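Local structure of 16S rRNA (adenine(1408)-N(1))-methyltransferase (Escherichia coli, 3P2E) at residues D55-K58 with E59-F62; V10-S13 with K14-T18. The protein methylates N1 of adenine 1408 in 16S rRNA of assembled 30S subunits, using S-adenosyl-L-methionine, and so confers resistance to many aminoglycosides. One frame throughout, in Å; residues are numbered along the deposited sequence.

Contact 1: D55-K58 with E59-F62; sequences DPVK and ENLF. With SAH (S-adenosyl-L-homocysteine), chain C.
D55 and L61 meet inside the turn between strand 49-54 and helix 62-68, where CB of D55 lies 4.2 Å from CD1 of L61. From that apolar start the aspartate runs outward to the cofactor product: with CG anti to the backbone N (chi1 -155°), the carboxylate reaches the ribose of S-adenosyl-L-homocysteine. CG lies 3.5 Å from ribose O3'. OD1 accepts a hydrogen bond from O3' at 2.7 Å, and OD2 accepts one from O2' at 2.8 Å. Each oxygen has a second donor in the protein, which fixes the rotation of the group: the backbone N of G34 binds OD1, and the N of V57 binds OD2 through its anti lone pair, closing an Asx turn.

Beyond that turn, the N of L61 donates a hydrogen bond to O of K58 at 3.0 Å, and CD1 of F62 lies 3.2 Å from the same oxygen. The two methyls of V57 divide: CG1 packs on ND2 of N60 at 3.7 Å, and CG2 touches ribose O2'. An acidic residue just past strand 49-54, the second strand of the central sheet in chain order, gripping both ribose hydroxyls, is a hallmark of the Rossmann-like class I methyltransferases and their S-adenosylmethionine pocket.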
ATOM      1  N   ASP A  55      -1.129  -1.829   8.142  1.00 12.79           N
ATOM      2  CA  ASP A  55      -2.557  -1.787   8.445  1.00 13.43           C
ATOM      3  C   ASP A  55      -2.752  -1.773   9.958  1.00 13.10           C
ATOM      4  O   ASP A  55      -2.052  -2.468  10.686  1.00 14.33           O
ATOM      5  CB  ASP A  55      -3.294  -2.994   7.866  1.00 14.73           C
ATOM      6  CG  ASP A  55      -4.767  -2.707   7.623  1.00 16.33           C
ATOM      7  OD1 ASP A  55      -5.162  -2.613   6.447  1.00 14.92           O
ATOM      8  OD2 ASP A  55      -5.527  -2.555   8.606  1.00 17.75           O
ATOM      9  N   PRO A  56      -3.701  -0.966  10.448  1.00 14.86           N
ATOM     10  CA  PRO A  56      -3.958  -0.893  11.888  1.00 15.60           C
ATOM     11  C   PRO A  56      -4.731  -2.095  12.431  1.00 15.98           C
ATOM     12  O   PRO A  56      -4.803  -2.290  13.644  1.00 19.12           O
ATOM     13  CB  PRO A  56      -4.737   0.413  12.033  1.00 17.35           C
ATOM     14  CG  PRO A  56      -5.483   0.496  10.733  1.00 15.34           C
ATOM     15  CD  PRO A  56      -4.437   0.088   9.726  1.00 16.40           C
ATOM     16  N   VAL A  57      -5.310  -2.891  11.535  1.00 14.19           N
ATOM     17  CA  VAL A  57      -6.073  -4.071  11.942  1.00 14.13           C
ATOM     18  C   VAL A  57      -5.209  -5.320  11.819  1.00 14.11           C
ATOM     19  O   VAL A  57      -5.104  -5.919  10.752  1.00 15.74           O
ATOM     20  CB  VAL A  57      -7.343  -4.233  11.080  1.00 15.48           C
ATOM     21  CG1 VAL A  57      -8.099  -5.497  11.487  1.00 16.43           C
ATOM     22  CG2 VAL A  57      -8.229  -2.998  11.238  1.00 16.27           C
ATOM     23  N   LYS A  58      -4.596  -5.726  12.923  1.00 15.54           N
ATOM     24  CA  LYS A  58      -3.726  -6.892  12.887  1.00 14.50           C
ATOM     25  C   LYS A  58      -4.471  -8.199  12.710  1.00 13.45           C
ATOM     26  O   LYS A  58      -3.943  -9.141  12.116  1.00 15.60           O
ATOM     27  CB  LYS A  58      -2.892  -6.975  14.166  1.00 15.76           C
ATOM     28  CG  LYS A  58      -3.719  -7.238  15.418  1.00 17.01           C
ATOM     29  CD  LYS A  58      -2.827  -7.431  16.632  1.00 20.88           C
ATOM     30  CE  LYS A  58      -3.659  -7.730  17.871  1.00 22.45           C
ATOM     31  NZ  LYS A  58      -2.791  -7.968  19.059  1.00 24.03           N
ATOM     32  N   GLU A  59      -5.697  -8.256  13.223  1.00 14.64           N
ATOM     33  CA  GLU A  59      -6.490  -9.473  13.163  1.00 16.26           C
ATOM     34  C   GLU A  59      -6.731 -10.006  11.764  1.00 15.55           C
ATOM     35  O   GLU A  59      -6.749 -11.216  11.553  1.00 15.45           O
ATOM     36  CB  GLU A  59      -7.836  -9.274  13.867  1.00 15.46           C
ATOM     37  CG  GLU A  59      -7.717  -9.083  15.376  1.00 18.33           C
ATOM     38  CD  GLU A  59      -7.434  -7.649  15.781  1.00 17.72           C
ATOM     39  OE1 GLU A  59      -7.159  -6.811  14.898  1.00 19.06           O
ATOM     40  OE2 GLU A  59      -7.485  -7.362  16.999  1.00 21.20           O
ATOM     41  N   ASN A  60      -6.908  -9.110  10.803  1.00 13.80           N
ATOM     42  CA  ASN A  60      -7.171  -9.555   9.447  1.00 14.14           C
ATOM     43  C   ASN A  60      -5.940 -10.030   8.690  1.00 15.69           C
ATOM     44  O   ASN A  60      -6.051 -10.569   7.588  1.00 16.19           O
ATOM     45  CB  ASN A  60      -7.886  -8.458   8.669  1.00 14.46           C
ATOM     46  CG  ASN A  60      -9.302  -8.238   9.158  1.00 13.89           C
ATOM     47  OD1 ASN A  60      -9.852  -9.059   9.902  1.00 15.98           O
ATOM     48  ND2 ASN A  60      -9.909  -7.138   8.728  1.00 13.95           N
ATOM     49  N   LEU A  61      -4.771  -9.849   9.294  1.00 14.18           N
ATOM     50  CA  LEU A  61      -3.513 -10.265   8.677  1.00 14.77           C
ATOM     51  C   LEU A  61      -2.980 -11.586   9.217  1.00 16.55           C
ATOM     52  O   LEU A  61      -1.994 -12.118   8.704  1.00 16.20           O
ATOM     53  CB  LEU A  61      -2.450  -9.193   8.897  1.00 15.45           C
ATOM     54  CG  LEU A  61      -2.494  -7.975   7.984  1.00 15.95           C
ATOM     55  CD1 LEU A  61      -1.723  -6.832   8.615  1.00 15.30           C
ATOM     56  CD2 LEU A  61      -1.918  -8.353   6.621  1.00 15.21           C
ATOM     57  N   PHE A  62      -3.624 -12.116  10.249  1.00 17.16           N
ATOM     58  CA  PHE A  62      -3.163 -13.357  10.864  1.00 17.32           C
ATOM     59  C   PHE A  62      -2.913 -14.536   9.929  1.00 17.82           C
ATOM     60  O   PHE A  62      -1.885 -15.202  10.035  1.00 18.51           O
ATOM     61  CB  PHE A  62      -4.132 -13.785  11.975  1.00 21.33           C
ATOM     62  CG  PHE A  62      -4.065 -12.923  13.208  1.00 22.34           C
ATOM     63  CD1 PHE A  62      -3.098 -11.928  13.335  1.00 22.86           C
ATOM     64  CD2 PHE A  62      -4.959 -13.122  14.257  1.00 23.76           C
ATOM     65  CE1 PHE A  62      -3.021 -11.147  14.486  1.00 23.39           C
ATOM     66  CE2 PHE A  62      -4.889 -12.345  15.411  1.00 23.99           C
ATOM     67  CZ  PHE A  62      -3.917 -11.356  15.524  1.00 24.05           C
TER
HETATM   68  N   SAH C6732      -5.661  -2.616   0.212  1.00 14.04           N
HETATM   69  CA  SAH C6732      -6.645  -3.449   0.667  1.00 14.61           C
HETATM   70  CB  SAH C6732      -7.788  -2.633   1.276  1.00 16.50           C
HETATM   71  CG  SAH C6732      -8.742  -3.324   2.204  1.00 15.03           C
HETATM   72  SD  SAH C6732     -10.046  -2.362   2.897  1.00 18.09           S
HETATM   73  C   SAH C6732      -7.073  -4.436  -0.505  1.00 17.03           C
HETATM   74  O   SAH C6732      -7.446  -5.402   0.013  1.00 18.93           O
HETATM   75  OXT SAH C6732      -7.023  -4.200  -1.627  1.00 15.88           O
HETATM   76  C5' SAH C6732      -9.443  -0.800   3.551  1.00 15.92           C
HETATM   77  C4' SAH C6732      -8.220  -1.108   4.533  1.00 18.07           C
HETATM   78  O4' SAH C6732      -7.752   0.210   4.847  1.00 19.53           O
HETATM   79  C3' SAH C6732      -8.588  -1.796   5.831  1.00 15.96           C
HETATM   80  O3' SAH C6732      -7.808  -3.020   6.009  1.00 18.26           O
HETATM   81  C2' SAH C6732      -8.357  -0.698   6.933  1.00 17.56           C
HETATM   82  O2' SAH C6732      -7.931  -1.162   8.195  1.00 14.87           O
HETATM   83  C1' SAH C6732      -7.330   0.228   6.246  1.00 17.48           C
HETATM   84  N9  SAH C6732      -7.347   1.656   6.757  1.00 17.73           N
HETATM   85  C8  SAH C6732      -8.473   2.471   6.940  1.00 19.19           C
HETATM   86  N7  SAH C6732      -8.172   3.650   7.455  1.00 20.46           N
HETATM   87  C5  SAH C6732      -6.747   3.557   7.600  1.00 19.57           C
HETATM   88  C6  SAH C6732      -5.875   4.573   8.124  1.00 20.15           C
HETATM   89  N6  SAH C6732      -6.335   5.772   8.552  1.00 20.59           N
HETATM   90  N1  SAH C6732      -4.538   4.213   8.148  1.00 19.38           N
HETATM   91  C2  SAH C6732      -4.072   2.970   7.702  1.00 16.59           C
HETATM   92  N3  SAH C6732      -4.926   1.994   7.196  1.00 16.65           N
HETATM   93  C4  SAH C6732      -6.244   2.380   7.187  1.00 18.29           C

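Contact 2: V10-S13 with K14-T18; sequences VDLS and KDELT
The extended side chain of E16, in the first turn of helix 14-21, runs back to the N-terminus of its own helix, where OE1 accepts the backbone N-H of S13, the residue just before that helix. This is half of a capping box. The bond is 3.0 Å from S13 N to E16 OE1 and nearly straight at 173°, and it uses the anti lone pair of the acid. The other half runs the opposite way: the N of E16 donates to OG of S13 at 3.1 Å, making the serine the N-cap of the helix. Here the hydroxyl sits between the backbone N and the carbonyl carbon (chi1 69°), a rotation that turns it toward the N-H of E16. The negative carboxylate lies at the helix start, where the helix dipole would probably favour it.

Regular helical bonding begins at once, with the N of L17 donating to O of S13 at 3.0 Å. Beside the box, L12 makes the apolar part of the contact: its CD1 rests against CB of E16 at 3.6 Å, and its CD2 meets CD1 of L17 at 4.0 Å, the two leucine side chains crossing at about a right angle. L12 also touches I3 of the small N-terminal hairpin, while L17 packs on L94 and I97, so these leucines join the hairpin and the helix to a neighbouring loop. NZ of K14 is hydrogen-bonded to the backbone O of E93. At the start of the helix, O of K14 accepts hydrogen bonds from both N and OG1 of T18, one turn further on, which approach from opposite faces of its carbonyl plane, OG1 at 3.0 Å.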
ATOM      1  N   VAL A  10       5.383  -8.121  17.588  1.00 22.42           N
ATOM      2  CA  VAL A  10       6.733  -7.982  18.117  1.00 22.75           C
ATOM      3  C   VAL A  10       7.365  -6.684  17.638  1.00 21.89           C
ATOM      4  O   VAL A  10       6.926  -6.092  16.650  1.00 21.98           O
ATOM      5  CB  VAL A  10       7.631  -9.165  17.696  1.00 35.32           C
ATOM      6  CG1 VAL A  10       7.136 -10.446  18.348  1.00 36.81           C
ATOM      7  CG2 VAL A  10       7.633  -9.308  16.185  1.00 35.34           C
ATOM      8  N   ASP A  11       8.396  -6.238  18.344  1.00 26.20           N
ATOM      9  CA  ASP A  11       9.069  -5.003  17.984  1.00 27.42           C
ATOM     10  C   ASP A  11      10.250  -5.227  17.052  1.00 26.94           C
ATOM     11  O   ASP A  11      11.079  -6.107  17.284  1.00 27.23           O
ATOM     12  CB  ASP A  11       9.553  -4.277  19.239  1.00 38.96           C
ATOM     13  CG  ASP A  11      10.252  -2.973  18.918  1.00 42.90           C
ATOM     14  OD1 ASP A  11       9.592  -2.064  18.372  1.00 45.39           O
ATOM     15  OD2 ASP A  11      11.461  -2.858  19.204  1.00 46.83           O
ATOM     16  N   LEU A  12      10.305  -4.433  15.988  1.00 23.44           N
ATOM     17  CA  LEU A  12      11.396  -4.497  15.021  1.00 22.72           C
ATOM     18  C   LEU A  12      12.072  -3.132  15.065  1.00 22.32           C
ATOM     19  O   LEU A  12      11.435  -2.105  14.824  1.00 22.07           O
ATOM     20  CB  LEU A  12      10.868  -4.763  13.607  1.00 22.17           C
ATOM     21  CG  LEU A  12      11.963  -4.981  12.554  1.00 22.32           C
ATOM     22  CD1 LEU A  12      12.616  -6.334  12.789  1.00 22.46           C
ATOM     23  CD2 LEU A  12      11.373  -4.920  11.154  1.00 22.43           C
ATOM     24  N   SER A  13      13.360  -3.118  15.384  1.00 22.07           N
ATOM     25  CA  SER A  13      14.100  -1.868  15.477  1.00 21.70           C
ATOM     26  C   SER A  13      14.532  -1.360  14.108  1.00 22.13           C
ATOM     27  O   SER A  13      14.481  -2.092  13.117  1.00 22.13           O
ATOM     28  CB  SER A  13      15.343  -2.059  16.343  1.00 22.77           C
ATOM     29  OG  SER A  13      16.282  -2.884  15.674  1.00 23.81           O
ATOM     30  N   LYS A  14      14.963  -0.103  14.063  1.00 21.75           N
ATOM     31  CA  LYS A  14      15.422   0.495  12.820  1.00 23.53           C
ATOM     32  C   LYS A  14      16.628  -0.268  12.283  1.00 24.38           C
ATOM     33  O   LYS A  14      16.724  -0.527  11.085  1.00 24.15           O
ATOM     34  CB  LYS A  14      15.790   1.966  13.040  1.00 22.35           C
ATOM     35  CG  LYS A  14      16.354   2.659  11.811  1.00 21.95           C
ATOM     36  CD  LYS A  14      15.407   2.547  10.623  1.00 20.88           C
ATOM     37  CE  LYS A  14      15.963   3.267   9.401  1.00 22.72           C
ATOM     38  NZ  LYS A  14      15.059   3.129   8.222  1.00 22.67           N
ATOM     39  N   ASP A  15      17.549  -0.636  13.170  1.00 26.09           N
ATOM     40  CA  ASP A  15      18.736  -1.372  12.750  1.00 26.47           C
ATOM     41  C   ASP A  15      18.390  -2.753  12.204  1.00 26.52           C
ATOM     42  O   ASP A  15      19.016  -3.225  11.256  1.00 25.65           O
ATOM     43  CB  ASP A  15      19.726  -1.510  13.912  1.00 36.53           C
ATOM     44  CG  ASP A  15      20.355  -0.186  14.304  1.00 39.69           C
ATOM     45  OD1 ASP A  15      20.742   0.579  13.398  1.00 42.99           O
ATOM     46  OD2 ASP A  15      20.475   0.086  15.517  1.00 43.47           O
ATOM     47  N   GLU A  16      17.396  -3.403  12.798  1.00 26.78           N
ATOM     48  CA  GLU A  16      16.996  -4.725  12.336  1.00 26.47           C
ATOM     49  C   GLU A  16      16.370  -4.618  10.951  1.00 25.87           C
ATOM     50  O   GLU A  16      16.612  -5.454  10.081  1.00 27.00           O
ATOM     51  CB  GLU A  16      15.999  -5.353  13.311  1.00 29.01           C
ATOM     52  CG  GLU A  16      16.586  -5.632  14.684  1.00 32.77           C
ATOM     53  CD  GLU A  16      15.618  -6.352  15.593  1.00 34.39           C
ATOM     54  OE1 GLU A  16      14.552  -5.781  15.903  1.00 30.44           O
ATOM     55  OE2 GLU A  16      15.922  -7.494  15.998  1.00 37.25           O
ATOM     56  N   LEU A  17      15.568  -3.578  10.752  1.00 22.03           N
ATOM     57  CA  LEU A  17      14.910  -3.355   9.471  1.00 22.77           C
ATOM     58  C   LEU A  17      15.951  -3.109   8.384  1.00 22.71           C
ATOM     59  O   LEU A  17      15.869  -3.664   7.291  1.00 23.05           O
ATOM     60  CB  LEU A  17      13.971  -2.151   9.569  1.00 21.17           C
ATOM     61  CG  LEU A  17      13.213  -1.766   8.297  1.00 20.74           C
ATOM     62  CD1 LEU A  17      12.328  -2.921   7.843  1.00 19.87           C
ATOM     63  CD2 LEU A  17      12.376  -0.525   8.577  1.00 19.33           C
ATOM     64  N   THR A  18      16.936  -2.276   8.697  1.00 24.60           N
ATOM     65  CA  THR A  18      17.992  -1.957   7.747  1.00 25.48           C
ATOM     66  C   THR A  18      18.726  -3.218   7.303  1.00 26.89           C
ATOM     67  O   THR A  18      19.060  -3.374   6.128  1.00 27.11           O
ATOM     68  CB  THR A  18      19.000  -0.963   8.361  1.00 26.23           C
ATOM     69  OG1 THR A  18      18.321   0.252   8.706  1.00 26.58           O
ATOM     70  CG2 THR A  18      20.121  -0.648   7.371  1.00 27.46           C
TER

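How the contacts relate
Both contacts show a chain entering a helix, but in different parts of the fold: contact 2 at the N-terminal hairpin, contact 1 at the edge of the cofactor pocket. Contact 2 comes first along the chain, where the hairpin of strands 3-5 and 8-10 gives way to helix 14-21. Contact 1 follows after strand 49-54 of the seven-stranded mixed sheet and leads into helix 62-68. Their centres are about 19 Å apart and their nearest atoms about 8 Å, without touching. Strand 3-5 of the hairpin touches both: I3 meets L12 of contact 2, and L4 meets K58 and L61 of contact 1. Only contact 1 belongs to the cofactor pocket; contact 2 is a surface cap away from it.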